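Local structure of phosphatidylinositol-specific phospholipase C (Listeria monocytogenes, 2PLC) at residues D128-T133 with R169-Q174; T100-L105 with L153-N158; S114-I119 with T160-V165; T13-A18 with I142-D147; D62-D67 with K106-S111. The protein is a bacterial phosphatidylinositol-specific phospholipase C whose X domain belongs to the TIM-barrel class of folds. All coordinates share one frame; numbering follows the deposited sequence.

Overall arrangement
Contact 2, where strands 101-107 and 152-157 run side by side, is the closest of the five to the centre of the molecule (about 7 Å, centre to centre). Contact 5 extends this pairing to strand 60-65, and contact 1 continues the same sheet through strand 169-174 to strand 132-134; their centres lie about 12 Å and 10 Å from that of contact 2. Contact 3 sets helix 114-125 against the 160-165 segment leading into strand 164-166, its centre about 12 Å from that of contact 2. Contact 4 joins two loops; both segments of contact 5 lie between its own and precede the opening of contacts 1 and 3. Sequence-distant pieces are thereby joined round one sheet.

Contact 1: D128-T133 with R169-Q174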
# COMPACT_ATOMS: atom_id res chain seq x y z
N ASP A 128 13.84 -10.98 9.17
CA ASP A 128 14.35 -9.88 10.00
C ASP A 128 13.80 -8.53 9.55
O ASP A 128 13.96 -7.53 10.26
CB ASP A 128 15.88 -9.86 10.00
CG ASP A 128 16.49 -11.01 10.78
OD1 ASP A 128 15.88 -11.46 11.78
OD2 ASP A 128 17.59 -11.47 10.40
N TYR A 129 13.17 -8.50 8.38
CA TYR A 129 12.60 -7.26 7.84
C TYR A 129 11.08 -7.25 7.93
O TYR A 129 10.43 -6.35 7.40
CB TYR A 129 13.04 -7.04 6.39
CG TYR A 129 14.52 -6.73 6.25
CD1 TYR A 129 14.98 -5.43 6.37
CD2 TYR A 129 15.44 -7.75 5.98
CE1 TYR A 129 16.34 -5.13 6.23
CE2 TYR A 129 16.80 -7.47 5.85
CZ TYR A 129 17.24 -6.15 5.97
OH TYR A 129 18.58 -5.86 5.81
N PHE A 130 10.52 -8.24 8.61
CA PHE A 130 9.07 -8.32 8.77
C PHE A 130 8.61 -8.13 10.21
O PHE A 130 9.19 -8.69 11.14
CB PHE A 130 8.55 -9.67 8.25
CG PHE A 130 8.37 -9.71 6.76
CD1 PHE A 130 9.45 -10.00 5.93
CD2 PHE A 130 7.14 -9.41 6.19
CE1 PHE A 130 9.30 -9.99 4.55
CE2 PHE A 130 6.98 -9.40 4.81
CZ PHE A 130 8.06 -9.69 3.99
N TYR A 131 7.58 -7.30 10.40
CA TYR A 131 7.02 -7.08 11.72
C TYR A 131 6.29 -8.38 12.03
O TYR A 131 5.38 -8.79 11.30
CB TYR A 131 6.02 -5.93 11.73
CG TYR A 131 5.17 -5.88 12.98
CD1 TYR A 131 5.69 -5.43 14.20
CD2 TYR A 131 3.82 -6.25 12.95
CE1 TYR A 131 4.89 -5.37 15.34
CE2 TYR A 131 3.03 -6.19 14.07
CZ TYR A 131 3.56 -5.75 15.27
OH TYR A 131 2.75 -5.68 16.38
N THR A 132 6.65 -9.00 13.14
CA THR A 132 6.05 -10.26 13.50
C THR A 132 5.67 -10.35 14.98
O THR A 132 6.29 -9.72 15.83
CB THR A 132 7.00 -11.40 13.09
OG1 THR A 132 6.30 -12.65 13.18
CG2 THR A 132 8.24 -11.42 13.98
N THR A 133 4.61 -11.11 15.26
CA THR A 133 4.12 -11.32 16.62
C THR A 133 3.87 -12.81 16.83
O THR A 133 3.83 -13.57 15.86
CB THR A 133 2.80 -10.55 16.87
OG1 THR A 133 1.78 -11.04 15.98
CG2 THR A 133 2.98 -9.06 16.68
N ARG A 169 5.55 -17.75 14.56
CA ARG A 169 5.42 -16.32 14.32
C ARG A 169 4.35 -15.99 13.28
O ARG A 169 4.22 -16.68 12.27
CB ARG A 169 6.77 -15.74 13.88
CG ARG A 169 7.90 -15.96 14.87
CD ARG A 169 7.60 -15.35 16.23
NE ARG A 169 7.74 -13.89 16.25
CZ ARG A 169 7.51 -13.13 17.31
NH1 ARG A 169 7.13 -13.67 18.46
NH2 ARG A 169 7.68 -11.82 17.24
N LYS A 170 3.58 -14.95 13.57
CA LYS A 170 2.52 -14.47 12.69
C LYS A 170 3.07 -13.23 12.00
O LYS A 170 3.32 -12.20 12.64
CB LYS A 170 1.27 -14.12 13.50
CG LYS A 170 0.07 -13.74 12.66
CD LYS A 170 -1.17 -13.49 13.52
CE LYS A 170 -1.02 -12.26 14.39
NZ LYS A 170 -2.29 -11.92 15.10
N PHE A 171 3.30 -13.35 10.69
CA PHE A 171 3.85 -12.26 9.89
C PHE A 171 2.82 -11.22 9.49
O PHE A 171 2.05 -11.41 8.54
CB PHE A 171 4.56 -12.83 8.65
CG PHE A 171 5.86 -13.51 8.96
CD1 PHE A 171 5.88 -14.66 9.76
CD2 PHE A 171 7.06 -12.99 8.50
CE1 PHE A 171 7.09 -15.27 10.08
CE2 PHE A 171 8.27 -13.60 8.81
CZ PHE A 171 8.29 -14.74 9.61
N GLY A 172 2.82 -10.10 10.21
CA GLY A 172 1.88 -9.04 9.93
C GLY A 172 0.45 -9.43 10.28
O GLY A 172 0.20 -10.05 11.31
N MET A 173 -0.48 -9.08 9.39
CA MET A 173 -1.89 -9.37 9.59
C MET A 173 -2.63 -9.64 8.28
O MET A 173 -2.07 -9.53 7.19
CB MET A 173 -2.56 -8.23 10.37
CG MET A 173 -2.12 -6.84 9.93
SD MET A 173 -2.68 -5.48 11.00
CE MET A 173 -1.57 -5.64 12.39
N GLN A 174 -3.90 -9.99 8.41
CA GLN A 174 -4.76 -10.29 7.27
C GLN A 174 -5.35 -9.02 6.65
O GLN A 174 -5.80 -8.11 7.36
CB GLN A 174 -5.89 -11.20 7.72
CG GLN A 174 -6.86 -11.60 6.63
CD GLN A 174 -8.27 -11.79 7.14
OE1 GLN A 174 -8.49 -11.97 8.35
NE2 GLN A 174 -9.24 -11.74 6.24
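R169 curls round T132 and T133, the residues that pair with strand 169-174. Its CB lies 3.2 Å from T132 OG1, and CG passes the same oxygen more loosely. Bends at chi2 (-59°) and chi3 (-75°) then fold the chain back over its neighbour, bringing NE to 3.4 Å from T132 CG2, a methyl that sits at the guanidinium edge and in its plane. CZ carries the flat group across the T133 backbone, with T133 C 3.7 Å from the guanidinium plane and over its centre. At the tip, NH2 stands 2.9 Å from T132 O.

Beside it, K170 and T133 exchange two backbone hydrogen bonds; that from K170 N to T133 O is 2.7 Å long and almost straight. K170 O also receives a weak bond from T132 OG1, the oxygen that lies over one face of the F171 ring. G172 N donates to Y131 O at 3.1 Å. F130 CB meets F171 CD2 at 3.6 Å. Besides pairing with T132 and T133, strand 169-174 is backbone-bonded at F171 to L164 of strand 164-166 and at M173 to L154 and S156 of strand 152-157, these partners lying along different parts of its length.

Contact 2: T100-L105 with L153-N158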
# COMPACT_ATOMS: atom_id res chain seq x y z
N THR A 100 9.19 2.57 7.43
CA THR A 100 8.38 1.36 7.52
C THR A 100 7.52 1.27 6.27
O THR A 100 7.06 2.29 5.74
CB THR A 100 7.48 1.33 8.79
OG1 THR A 100 6.54 0.24 8.68
CG2 THR A 100 6.73 2.62 8.98
N ILE A 101 7.32 0.06 5.79
CA ILE A 101 6.53 -0.15 4.59
C ILE A 101 5.38 -1.09 4.85
O ILE A 101 5.52 -2.11 5.52
CB ILE A 101 7.42 -0.67 3.43
CG1 ILE A 101 8.44 0.40 3.06
CG2 ILE A 101 6.58 -1.06 2.22
CD1 ILE A 101 9.44 -0.01 2.03
N ILE A 102 4.20 -0.67 4.39
CA ILE A 102 3.00 -1.47 4.54
C ILE A 102 2.83 -2.12 3.17
O ILE A 102 2.80 -1.43 2.16
CB ILE A 102 1.79 -0.60 4.88
CG1 ILE A 102 2.10 0.23 6.13
CG2 ILE A 102 0.55 -1.47 5.08
CD1 ILE A 102 1.08 1.29 6.43
N MET A 103 2.72 -3.44 3.15
CA MET A 103 2.61 -4.17 1.91
C MET A 103 1.46 -5.14 1.80
O MET A 103 1.34 -6.08 2.58
CB MET A 103 3.93 -4.90 1.65
CG MET A 103 3.92 -5.78 0.41
SD MET A 103 5.49 -6.64 0.21
CE MET A 103 4.98 -8.31 0.48
N ARG A 104 0.62 -4.91 0.80
CA ARG A 104 -0.51 -5.77 0.53
C ARG A 104 0.01 -6.82 -0.44
O ARG A 104 0.56 -6.48 -1.49
CB ARG A 104 -1.63 -4.98 -0.13
CG ARG A 104 -2.79 -5.83 -0.60
CD ARG A 104 -3.72 -5.02 -1.48
NE ARG A 104 -4.87 -5.81 -1.92
CZ ARG A 104 -5.89 -5.30 -2.60
NH1 ARG A 104 -5.91 -4.02 -2.93
NH2 ARG A 104 -6.93 -6.07 -2.91
N LEU A 105 -0.07 -8.09 -0.05
CA LEU A 105 0.38 -9.18 -0.90
C LEU A 105 -0.86 -9.98 -1.26
O LEU A 105 -1.44 -10.64 -0.41
CB LEU A 105 1.41 -10.05 -0.18
CG LEU A 105 1.89 -11.29 -0.93
CD1 LEU A 105 2.46 -10.91 -2.28
CD2 LEU A 105 2.92 -12.02 -0.09
N LEU A 153 5.18 -4.19 7.22
CA LEU A 153 3.92 -4.60 7.85
C LEU A 153 3.16 -5.29 6.72
O LEU A 153 2.65 -4.64 5.82
CB LEU A 153 3.14 -3.38 8.36
CG LEU A 153 1.75 -3.73 8.92
CD1 LEU A 153 1.87 -4.85 9.95
CD2 LEU A 153 1.10 -2.51 9.53
N LEU A 154 3.11 -6.61 6.76
CA LEU A 154 2.43 -7.39 5.73
C LEU A 154 0.92 -7.50 5.88
O LEU A 154 0.41 -7.75 6.97
CB LEU A 154 3.03 -8.81 5.67
CG LEU A 154 2.52 -9.78 4.60
CD1 LEU A 154 2.92 -9.30 3.23
CD2 LEU A 154 3.08 -11.17 4.85
N LEU A 155 0.20 -7.30 4.78
CA LEU A 155 -1.26 -7.42 4.77
C LEU A 155 -1.55 -8.51 3.75
O LEU A 155 -1.56 -8.26 2.55
CB LEU A 155 -1.92 -6.10 4.35
CG LEU A 155 -1.72 -4.90 5.27
CD1 LEU A 155 -2.45 -3.69 4.71
CD2 LEU A 155 -2.23 -5.22 6.66
N SER A 156 -1.72 -9.74 4.24
CA SER A 156 -1.98 -10.89 3.38
C SER A 156 -3.41 -11.03 2.89
O SER A 156 -4.36 -10.94 3.66
CB SER A 156 -1.58 -12.19 4.08
OG SER A 156 -0.19 -12.24 4.29
N GLU A 157 -3.53 -11.31 1.60
CA GLU A 157 -4.83 -11.51 0.97
C GLU A 157 -4.76 -12.75 0.08
O GLU A 157 -4.07 -12.76 -0.94
CB GLU A 157 -5.21 -10.29 0.12
CG GLU A 157 -6.56 -10.43 -0.57
CD GLU A 157 -6.98 -9.17 -1.30
OE1 GLU A 157 -6.15 -8.25 -1.45
OE2 GLU A 157 -8.15 -9.10 -1.73
N ASN A 158 -5.46 -13.79 0.51
CA ASN A 158 -5.50 -15.04 -0.25
C ASN A 158 -6.70 -15.89 0.11
O ASN A 158 -7.58 -15.47 0.87
CB ASN A 158 -4.19 -15.83 -0.09
CG ASN A 158 -3.78 -16.02 1.36
OD1 ASN A 158 -2.60 -16.20 1.66
ND2 ASN A 158 -4.75 -16.00 2.26
O HOH W 1 -0.87 -13.43 0.65
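I101 O accepts from L153 N at 2.7 Å, the first of five backbone hydrogen bonds that alternate between the two parallel strands. L153, M103, L155 and L105 each use both N and O in this pattern, which ends with E157 N donating to L105 O. A water also donates to L105 O and, weakly, to N158 OD1.

The ionic part is a side-on grip of E157 by an extended R104. NE (2.8 Å) and NH2 (2.7 Å) of R104 both hold E157 OE1, and the two flat groups are only 13° from coplanar. NH2 takes the syn lone pair of OE1, NE meets OE1 nearly along its C-O axis, and NH2 bonds weakly to OE2. F175 adds a cation-pi contact to R104.

Apolar contacts occupy both faces. I102 CG2 meets L155 CD1 at 3.8 Å; on the other face L154 CD1 touches M103 CE (3.6 Å) and L105 CB. Parallel strands with helix 114-125, which follows strand 101-107, on the M103/L105 face are consistent with the TIM-barrel class of the X domain.

Contact 3: S114-I119 with T160-V165; sequences SFDYRI and TKKPLV
D116, the residue with the most surface buried here, points from helix 114-125 toward the loop before strand 164-166. Its OD2 takes a salt bridge from K162 NZ at 3.3 Å. The ammonium comes from the syn side but stands 35° out of the carboxylate plane, and the two side chains cross at about a right angle. K162 reaches this position by bending: chi1 of 56° sets CG between its own backbone N and carbonyl carbon, and chi2 of 88° turns the rest of the chain toward the helix. The other oxygen, OD1, lies 3.7 Å from the methyl L164 CD1 and, more loosely, near the same ammonium.

L164 is the second main contributor. Its CG is anti to the backbone N, and CD1 is the branch that does the touching, running past D116 in the opposite direction and meeting I119 CD1 at 3.9 Å. I119 turns its CG2 the other way, over one face of the F115 ring one helical turn earlier. Away from the helix, L164 also packs on L154 and S156 of strand 152-157.

T160 lies farther off, its OG1 accepting weak hydrogen bonds from K162 N and N158 ND2. D116 also packs against N158. With the bond made to OD2, and OD1 set between a methyl and the ammonium, the buried acid has a positive charge close by that probably helps to keep it ionised.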
# COMPACT_ATOMS: atom_id res chain seq x y z
N SER A 114 -2.00 -23.27 -2.03
CA SER A 114 -0.62 -23.54 -2.45
C SER A 114 0.22 -22.26 -2.42
O SER A 114 1.43 -22.31 -2.16
CB SER A 114 -0.60 -24.17 -3.85
OG SER A 114 -1.24 -23.33 -4.81
N PHE A 115 -0.43 -21.12 -2.67
CA PHE A 115 0.23 -19.82 -2.66
C PHE A 115 0.83 -19.56 -1.28
O PHE A 115 1.96 -19.10 -1.16
CB PHE A 115 -0.78 -18.71 -3.01
CG PHE A 115 -0.20 -17.32 -2.96
CD1 PHE A 115 0.45 -16.78 -4.07
CD2 PHE A 115 -0.30 -16.55 -1.81
CE1 PHE A 115 0.99 -15.49 -4.03
CE2 PHE A 115 0.24 -15.26 -1.75
CZ PHE A 115 0.89 -14.74 -2.87
N ASP A 116 0.05 -19.87 -0.25
CA ASP A 116 0.46 -19.68 1.13
C ASP A 116 1.76 -20.43 1.44
O ASP A 116 2.66 -19.88 2.06
CB ASP A 116 -0.67 -20.15 2.06
CG ASP A 116 -0.51 -19.63 3.48
OD1 ASP A 116 -0.69 -18.41 3.68
OD2 ASP A 116 -0.22 -20.44 4.39
N TYR A 117 1.85 -21.68 0.98
CA TYR A 117 3.04 -22.50 1.21
C TYR A 117 4.23 -22.10 0.36
O TYR A 117 5.38 -22.18 0.80
CB TYR A 117 2.71 -23.98 0.99
CG TYR A 117 1.66 -24.51 1.95
CD1 TYR A 117 1.80 -24.36 3.33
CD2 TYR A 117 0.51 -25.15 1.47
CE1 TYR A 117 0.83 -24.81 4.22
CE2 TYR A 117 -0.48 -25.61 2.35
CZ TYR A 117 -0.31 -25.43 3.72
OH TYR A 117 -1.29 -25.88 4.59
N ARG A 118 3.95 -21.66 -0.86
CA ARG A 118 4.99 -21.25 -1.80
C ARG A 118 5.76 -20.00 -1.39
O ARG A 118 6.98 -19.96 -1.53
CB ARG A 118 4.40 -21.04 -3.20
CG ARG A 118 4.10 -22.33 -3.96
CD ARG A 118 5.37 -23.17 -4.16
NE ARG A 118 6.45 -22.41 -4.79
CZ ARG A 118 6.65 -22.31 -6.10
NH1 ARG A 118 5.84 -22.92 -6.96
NH2 ARG A 118 7.66 -21.58 -6.57
N ILE A 119 5.06 -18.99 -0.89
CA ILE A 119 5.69 -17.74 -0.47
C ILE A 119 6.49 -17.84 0.83
O ILE A 119 7.34 -17.00 1.10
CB ILE A 119 4.67 -16.59 -0.29
CG1 ILE A 119 3.60 -16.99 0.74
CG2 ILE A 119 4.05 -16.22 -1.63
CD1 ILE A 119 2.61 -15.89 1.08
N THR A 160 -6.99 -18.59 1.97
CA THR A 160 -7.09 -18.97 3.38
C THR A 160 -7.80 -17.94 4.26
O THR A 160 -8.42 -18.31 5.26
CB THR A 160 -5.69 -19.25 3.99
OG1 THR A 160 -4.98 -18.01 4.14
CG2 THR A 160 -4.88 -20.17 3.08
N LYS A 161 -7.71 -16.67 3.90
CA LYS A 161 -8.33 -15.58 4.65
C LYS A 161 -7.86 -15.51 6.10
O LYS A 161 -8.64 -15.27 7.02
CB LYS A 161 -9.86 -15.67 4.58
CG LYS A 161 -10.42 -15.07 3.31
CD LYS A 161 -11.68 -15.77 2.84
CE LYS A 161 -12.17 -15.19 1.52
NZ LYS A 161 -11.12 -15.22 0.46
N LYS A 162 -6.57 -15.75 6.28
CA LYS A 162 -5.93 -15.71 7.59
C LYS A 162 -4.49 -15.21 7.40
O LYS A 162 -3.94 -15.30 6.30
CB LYS A 162 -5.98 -17.09 8.27
CG LYS A 162 -5.39 -18.26 7.49
CD LYS A 162 -3.89 -18.43 7.75
CE LYS A 162 -3.29 -19.57 6.94
NZ LYS A 162 -1.81 -19.68 7.13
N PRO A 163 -3.88 -14.63 8.46
CA PRO A 163 -2.51 -14.12 8.38
C PRO A 163 -1.44 -15.19 8.16
O PRO A 163 -1.60 -16.34 8.55
CB PRO A 163 -2.33 -13.40 9.72
CG PRO A 163 -3.22 -14.18 10.63
CD PRO A 163 -4.45 -14.37 9.80
N LEU A 164 -0.35 -14.79 7.51
CA LEU A 164 0.76 -15.69 7.23
C LEU A 164 1.47 -16.12 8.51
O LEU A 164 2.04 -15.29 9.23
CB LEU A 164 1.77 -15.02 6.29
CG LEU A 164 2.95 -15.90 5.87
CD1 LEU A 164 2.49 -16.96 4.88
CD2 LEU A 164 4.03 -15.04 5.25
N VAL A 165 1.42 -17.41 8.79
CA VAL A 165 2.07 -17.96 9.98
C VAL A 165 3.22 -18.88 9.56
O VAL A 165 3.02 -19.86 8.84
CB VAL A 165 1.07 -18.76 10.85
CG1 VAL A 165 1.77 -19.25 12.11
CG2 VAL A 165 -0.13 -17.90 11.22

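Contact 4: T13-A18 with I142-D147; sequences TTNLAA and IPTLKD
N15 uses both ends of its side-chain amide, one across the contact and one within its own loop. ND2 donates to I142 O at 2.8 Å, with the acceptor close to the amide plane, yet the approach is from above the carbonyl plane of I142, 50° out of it. OD1 accepts from A17 N at 2.9 Å. These two bonds fix the rotation of the amide, and OD1 is brought to 3.2 Å from I142 CG2. The amide reaches I142 because CG is anti to the backbone N (chi1 -168°).

The backbones come together about N15 and T144, with CA atoms 4.1 Å apart, in a single bridge. On one side of it L145 N donates to T14 O at 3.0 Å; on the other L16 N donates to P143 O, this time in the carbonyl plane.

Apolar atoms complete the join. L16 CB meets I142 CG2 at 3.6 Å, and L16 CD1 touches L145 CD2 at 3.7 Å, the L16 and L145 side chains crossing at about a right angle. L145 packs onward against L10, and L16 against L153 of strand 152-157. N15 thus forms an Asx turn at the 3-10 turn 16-17, tying the loop before strand 20-24 to the loop leading into strand 152-157.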
# COMPACT_ATOMS: atom_id res chain seq x y z
N THR A 13 6.67 7.01 19.34
CA THR A 13 5.41 6.76 20.04
C THR A 13 4.17 6.93 19.17
O THR A 13 3.08 6.50 19.56
CB THR A 13 5.28 7.66 21.28
OG1 THR A 13 5.34 9.04 20.88
CG2 THR A 13 6.41 7.38 22.28
N THR A 14 4.32 7.55 17.99
CA THR A 14 3.19 7.76 17.09
C THR A 14 2.67 6.43 16.56
O THR A 14 3.45 5.56 16.18
CB THR A 14 3.57 8.65 15.89
OG1 THR A 14 4.15 9.87 16.36
CG2 THR A 14 2.33 8.98 15.07
N ASN A 15 1.35 6.27 16.58
CA ASN A 15 0.73 5.05 16.08
C ASN A 15 0.59 5.13 14.56
O ASN A 15 0.43 6.21 13.99
CB ASN A 15 -0.64 4.83 16.73
CG ASN A 15 -1.18 3.44 16.46
OD1 ASN A 15 -1.93 3.23 15.51
ND2 ASN A 15 -0.81 2.48 17.30
N LEU A 16 0.65 3.98 13.91
CA LEU A 16 0.55 3.93 12.46
C LEU A 16 -0.80 4.45 11.97
O LEU A 16 -0.89 5.03 10.89
CB LEU A 16 0.78 2.50 11.98
CG LEU A 16 1.75 2.25 10.82
CD1 LEU A 16 3.10 2.88 11.11
CD2 LEU A 16 1.91 0.75 10.63
N ALA A 17 -1.85 4.27 12.77
CA ALA A 17 -3.20 4.72 12.41
C ALA A 17 -3.39 6.23 12.51
O ALA A 17 -4.35 6.78 11.98
CB ALA A 17 -4.23 4.01 13.26
N ALA A 18 -2.46 6.89 13.20
CA ALA A 18 -2.51 8.33 13.37
C ALA A 18 -1.78 9.08 12.25
O ALA A 18 -1.58 10.30 12.35
CB ALA A 18 -1.90 8.70 14.71
N ILE A 142 -2.90 -2.18 16.07
CA ILE A 142 -1.99 -1.47 15.18
C ILE A 142 -0.78 -0.97 15.97
O ILE A 142 -0.92 -0.29 16.99
CB ILE A 142 -2.68 -0.27 14.47
CG1 ILE A 142 -3.74 -0.77 13.49
CG2 ILE A 142 -1.65 0.55 13.70
CD1 ILE A 142 -5.03 -1.22 14.12
N PRO A 143 0.44 -1.32 15.51
CA PRO A 143 1.71 -0.94 16.14
C PRO A 143 2.13 0.51 15.99
O PRO A 143 1.63 1.24 15.14
CB PRO A 143 2.71 -1.86 15.46
CG PRO A 143 2.16 -1.98 14.09
CD PRO A 143 0.69 -2.20 14.35
N THR A 144 3.06 0.92 16.85
CA THR A 144 3.61 2.26 16.84
C THR A 144 4.88 2.20 15.99
O THR A 144 5.38 1.12 15.69
CB THR A 144 3.97 2.75 18.27
OG1 THR A 144 4.98 1.91 18.85
CG2 THR A 144 2.74 2.72 19.16
N LEU A 145 5.38 3.37 15.60
CA LEU A 145 6.58 3.44 14.77
C LEU A 145 7.78 2.77 15.42
O LEU A 145 8.71 2.34 14.73
CB LEU A 145 6.91 4.89 14.45
CG LEU A 145 6.05 5.61 13.42
CD1 LEU A 145 6.59 7.01 13.22
CD2 LEU A 145 6.10 4.86 12.10
N LYS A 146 7.77 2.67 16.74
CA LYS A 146 8.87 2.06 17.46
C LYS A 146 9.00 0.59 17.07
O LYS A 146 10.09 0.12 16.73
CB LYS A 146 8.67 2.22 18.97
CG LYS A 146 9.94 2.15 19.80
CD LYS A 146 10.24 0.73 20.28
CE LYS A 146 9.65 0.45 21.67
NZ LYS A 146 8.17 0.62 21.77
N ASP A 147 7.86 -0.11 17.05
CA ASP A 147 7.82 -1.54 16.72
C ASP A 147 8.05 -1.92 15.26
O ASP A 147 8.40 -3.06 14.95
CB ASP A 147 6.48 -2.13 17.18
CG ASP A 147 6.19 -1.88 18.65
OD1 ASP A 147 7.01 -2.30 19.49
OD2 ASP A 147 5.15 -1.27 18.96

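Contact 5: D62-D67 with K106-S111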
# COMPACT_ATOMS: atom_id res chain seq x y z
N ASP A 62 1.21 -2.22 -3.18
CA ASP A 62 0.20 -3.22 -3.50
C ASP A 62 0.82 -4.20 -4.50
O ASP A 62 0.95 -3.90 -5.69
CB ASP A 62 -0.99 -2.47 -4.09
CG ASP A 62 -2.10 -3.37 -4.55
OD1 ASP A 62 -2.04 -4.60 -4.34
OD2 ASP A 62 -3.06 -2.81 -5.13
N ILE A 63 1.22 -5.37 -4.00
CA ILE A 63 1.87 -6.39 -4.81
C ILE A 63 0.97 -7.59 -5.10
O ILE A 63 0.45 -8.22 -4.19
CB ILE A 63 3.16 -6.88 -4.11
CG1 ILE A 63 4.04 -5.68 -3.72
CG2 ILE A 63 3.94 -7.84 -5.01
CD1 ILE A 63 4.54 -4.86 -4.88
N ARG A 64 0.80 -7.90 -6.39
CA ARG A 64 -0.04 -9.03 -6.80
C ARG A 64 0.87 -10.11 -7.40
O ARG A 64 1.64 -9.83 -8.33
CB ARG A 64 -1.04 -8.57 -7.87
CG ARG A 64 -1.59 -7.16 -7.68
CD ARG A 64 -2.63 -7.09 -6.59
NE ARG A 64 -3.24 -5.76 -6.51
CZ ARG A 64 -4.34 -5.39 -7.16
NH1 ARG A 64 -4.97 -6.26 -7.94
NH2 ARG A 64 -4.84 -4.18 -6.99
N ALA A 65 0.74 -11.34 -6.91
CA ALA A 65 1.57 -12.44 -7.39
C ALA A 65 0.81 -13.76 -7.55
O ALA A 65 -0.31 -13.90 -7.08
CB ALA A 65 2.76 -12.65 -6.45
N LYS A 66 1.44 -14.71 -8.25
CA LYS A 66 0.88 -16.04 -8.46
C LYS A 66 1.83 -17.08 -7.85
O LYS A 66 2.98 -16.75 -7.55
CB LYS A 66 0.66 -16.31 -9.95
CG LYS A 66 -0.50 -15.52 -10.52
CD LYS A 66 -0.86 -15.96 -11.93
CE LYS A 66 -2.06 -15.20 -12.44
NZ LYS A 66 -2.33 -15.51 -13.87
N ASP A 67 1.37 -18.31 -7.66
CA ASP A 67 2.20 -19.35 -7.03
C ASP A 67 3.53 -19.70 -7.70
O ASP A 67 4.34 -20.44 -7.13
CB ASP A 67 1.38 -20.61 -6.67
CG ASP A 67 0.78 -21.31 -7.88
OD1 ASP A 67 1.08 -20.95 -9.03
OD2 ASP A 67 -0.02 -22.25 -7.66
N LYS A 106 -1.25 -9.90 -2.52
CA LYS A 106 -2.44 -10.58 -3.00
C LYS A 106 -2.18 -11.78 -3.90
O LYS A 106 -1.28 -11.76 -4.74
CB LYS A 106 -3.32 -9.57 -3.74
CG LYS A 106 -4.68 -10.10 -4.12
CD LYS A 106 -5.44 -9.10 -4.96
CE LYS A 106 -6.88 -9.56 -5.15
NZ LYS A 106 -6.94 -10.95 -5.68
N ASP A 107 -2.97 -12.83 -3.68
CA ASP A 107 -2.91 -14.06 -4.47
C ASP A 107 -3.75 -13.72 -5.70
O ASP A 107 -4.98 -13.68 -5.64
CB ASP A 107 -3.56 -15.20 -3.67
CG ASP A 107 -3.51 -16.55 -4.38
OD1 ASP A 107 -3.05 -16.63 -5.54
OD2 ASP A 107 -3.94 -17.55 -3.76
N GLU A 108 -3.07 -13.45 -6.81
CA GLU A 108 -3.73 -13.07 -8.06
C GLU A 108 -4.62 -14.15 -8.69
O GLU A 108 -5.31 -13.90 -9.68
CB GLU A 108 -2.68 -12.58 -9.07
CG GLU A 108 -3.21 -11.71 -10.21
CD GLU A 108 -3.78 -10.37 -9.75
OE1 GLU A 108 -3.85 -10.10 -8.53
OE2 GLU A 108 -4.17 -9.58 -10.64
N GLN A 109 -4.66 -15.33 -8.08
CA GLN A 109 -5.47 -16.42 -8.60
C GLN A 109 -6.13 -17.17 -7.44
O GLN A 109 -6.00 -18.39 -7.32
CB GLN A 109 -4.57 -17.35 -9.42
CG GLN A 109 -5.31 -18.25 -10.38
CD GLN A 109 -4.36 -19.00 -11.29
OE1 GLN A 109 -3.41 -19.64 -10.83
NE2 GLN A 109 -4.59 -18.91 -12.60
N ASN A 110 -6.86 -16.43 -6.61
CA ASN A 110 -7.55 -16.99 -5.44
C ASN A 110 -8.39 -18.23 -5.72
O ASN A 110 -9.49 -18.15 -6.27
CB ASN A 110 -8.43 -15.92 -4.77
CG ASN A 110 -7.64 -15.00 -3.87
OD1 ASN A 110 -6.82 -15.44 -3.07
ND2 ASN A 110 -7.89 -13.70 -3.99
N SER A 111 -7.86 -19.38 -5.32
CA SER A 111 -8.53 -20.67 -5.51
C SER A 111 -7.71 -21.81 -4.91
O SER A 111 -8.14 -22.96 -4.90
CB SER A 111 -8.79 -20.93 -7.00
OG SER A 111 -7.59 -20.84 -7.76
O HOH W 2 -1.66 -18.59 -7.60
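E108 N donates to A65 O at 2.8 Å, the shortest hydrogen bond between the two segments. It follows two others of the parallel pairing, K106 N to I63 O and the almost straight A65 N to K106 O (177°).

On the face that carries R64 and K106, aliphatic carbons pack, R64 CD meeting K106 CD at 3.8 Å. E108, bent at chi2 (65°), sets a polar atom, OE1, 3.3 Å from the R64 CB methylene. R64 NH1 remains 4.0 Å from E108 OE1, too far for a salt bridge, and the two flat groups are turned 49° apart. The guanidinium is instead salt-bridged to D62 of its own strand: NE donates to OD1 at 2.7 Å and NH2 to OD2 at 2.9 Å, both acceptors in or near the guanidinium plane. D62 OD2 also accepts from D26 N. E108 OE2 accepts from G74 N; K66, whose CG packs on E108 CB, donates from NZ to G74 O and makes a cation-pi contact with Y72.

D107 OD1 accepts from Q109 N, forming an Asx turn, and from a water that also binds D67 N. R64 thus finds its main partner in D62, and E108 and K66 theirs in G74; across the strands E108 probably contributes a favourable field to R64 rather than a direct ion pair.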